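Local coordinates for Swi5-dependent recombination DNA repair protein 1 (Schizosaccharomyces pombe, PDB 3VIQ) that takes part in DNA recombination repair and meiotic chromosome segregation, binding Swi5 and the Rad51 recombinase Rhp51, at residues A[61-64]-A[65-69]. Residues are numbered along the deposited sequence; the frame is centred on the assembly and turned at random.
Sequences KPMA and ERIRL
Met63 and Arg66 meet one turn apart near the end of helix 38-68, in the C-terminal domain of this Swi5 partner, illustrating how a long cationic side chain can fold back on its own helix. The Arg66 chain bends at chi3 (-46°) and lays one guanidinium face over the carbonyl oxygen of Pro62 and the backbone of Met63, with NH2 3.2 Å from Met63 CA and 3.4 Å from Met63 CB. The side chains cross at about a right angle.

The apolar contact is a single approach, the extended Met63 chain bringing CE to 4.2 Å from Ile67 CD1, and both side chains also touch Phe95 in a loop.

Backbone i to i+4 bonds run through the last turns. Ile67 N to Met63 O is nearly straight (2.9 Å), whereas Glu65 N to Lys61 O is weak at 3.3 Å.

Charge pairing lies just before Leu69 leaves helical geometry. Arg68 grips the Glu65 carboxylate side-on, NE reaching OE1 at 3.2 Å and NH2 reaching OE2, both on the syn sides but 31° and 24° out of the carboxylate plane. This two-pronged salt bridge probably restrains rotation of both groups at a largely exposed surface.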
loop_
_atom_site.group_PDB
_atom_site.type_symbol
_atom_site.label_atom_id
_atom_site.label_comp_id
_atom_site.label_asym_id
_atom_site.label_seq_id
_atom_site.Cartn_x
_atom_site.Cartn_y
_atom_site.Cartn_z
ATOM N N LYS A 61 25.190 6.191 -7.887
ATOM C CA LYS A 61 26.641 5.974 -8.024
ATOM C C LYS A 61 27.491 7.255 -7.855
ATOM O O LYS A 61 28.426 7.265 -7.025
ATOM C CB LYS A 61 27.008 5.227 -9.324
ATOM C CG LYS A 61 28.416 4.619 -9.267
ATOM C CD LYS A 61 28.829 3.912 -10.549
ATOM C CE LYS A 61 29.273 4.894 -11.623
ATOM N NZ LYS A 61 30.569 4.469 -12.208
ATOM N N PRO A 62 27.174 8.324 -8.626
ATOM C CA PRO A 62 27.903 9.579 -8.391
ATOM C C PRO A 62 27.515 10.271 -7.059
ATOM O O PRO A 62 28.359 10.927 -6.449
ATOM C CB PRO A 62 27.579 10.435 -9.627
ATOM C CG PRO A 62 26.253 9.887 -10.148
ATOM C CD PRO A 62 26.225 8.421 -9.763
ATOM N N MET A 63 26.289 10.103 -6.585
ATOM C CA MET A 63 25.945 10.574 -5.223
ATOM C C MET A 63 26.843 9.948 -4.132
ATOM O O MET A 63 27.378 10.670 -3.295
ATOM C CB MET A 63 24.457 10.329 -4.902
ATOM C CG MET A 63 24.028 10.870 -3.554
ATOM S SD MET A 63 22.249 10.702 -3.216
ATOM C CE MET A 63 22.128 11.626 -1.661
ATOM N N ALA A 64 27.004 8.618 -4.165
ATOM C CA ALA A 64 27.894 7.885 -3.240
ATOM C C ALA A 64 29.342 8.418 -3.244
ATOM O O ALA A 64 29.990 8.478 -2.197
ATOM C CB ALA A 64 27.892 6.387 -3.563
ATOM N N GLU A 65 29.818 8.785 -4.433
ATOM C CA GLU A 65 31.154 9.299 -4.643
ATOM C C GLU A 65 31.270 10.732 -4.164
ATOM O O GLU A 65 32.287 11.087 -3.560
ATOM C CB GLU A 65 31.530 9.228 -6.126
ATOM C CG GLU A 65 32.885 9.837 -6.475
ATOM C CD GLU A 65 34.064 9.076 -5.878
ATOM O OE1 GLU A 65 33.853 8.127 -5.092
ATOM O OE2 GLU A 65 35.223 9.435 -6.199
ATOM N N ARG A 66 30.261 11.566 -4.431
ATOM C CA ARG A 66 30.316 12.929 -3.911
ATOM C C ARG A 66 30.361 12.872 -2.395
ATOM O O ARG A 66 31.234 13.470 -1.779
ATOM C CB ARG A 66 29.139 13.772 -4.351
ATOM C CG ARG A 66 29.296 14.376 -5.747
ATOM C CD ARG A 66 28.079 15.208 -6.116
ATOM N NE ARG A 66 26.807 14.525 -5.815
ATOM C CZ ARG A 66 26.026 13.908 -6.712
ATOM N NH1 ARG A 66 26.374 13.859 -8.008
ATOM N NH2 ARG A 66 24.883 13.338 -6.315
ATOM N N ILE A 67 29.425 12.139 -1.802
ATOM C CA ILE A 67 29.392 12.013 -0.361
ATOM C C ILE A 67 30.772 11.580 0.193
ATOM O O ILE A 67 31.286 12.215 1.122
ATOM C CB ILE A 67 28.260 11.069 0.099
ATOM C CG1 ILE A 67 26.905 11.806 0.036
ATOM C CG2 ILE A 67 28.515 10.544 1.518
ATOM C CD1 ILE A 67 25.671 10.918 0.384
ATOM N N ARG A 68 31.373 10.549 -0.416
ATOM C CA ARG A 68 32.648 9.986 0.031
ATOM C C ARG A 68 33.767 11.052 0.035
ATOM O O ARG A 68 34.569 11.099 0.963
ATOM C CB ARG A 68 33.035 8.768 -0.826
ATOM C CG ARG A 68 34.041 7.825 -0.153
ATOM C CD ARG A 68 34.629 6.749 -1.099
ATOM N NE ARG A 68 35.199 7.322 -2.319
ATOM C CZ ARG A 68 36.439 7.803 -2.450
ATOM N NH1 ARG A 68 37.297 7.793 -1.436
ATOM N NH2 ARG A 68 36.824 8.304 -3.616
ATOM N N LEU A 69 33.786 11.918 -0.983
ATOM C CA LEU A 69 34.713 13.056 -1.063
ATOM C C LEU A 69 34.263 14.276 -0.221
ATOM O O LEU A 69 34.565 15.424 -0.566
ATOM C CB LEU A 69 34.903 13.498 -2.516
ATOM C CG LEU A 69 35.685 12.618 -3.488
ATOM C CD1 LEU A 69 35.576 11.132 -3.140
ATOM C CD2 LEU A 69 35.188 12.903 -4.910
#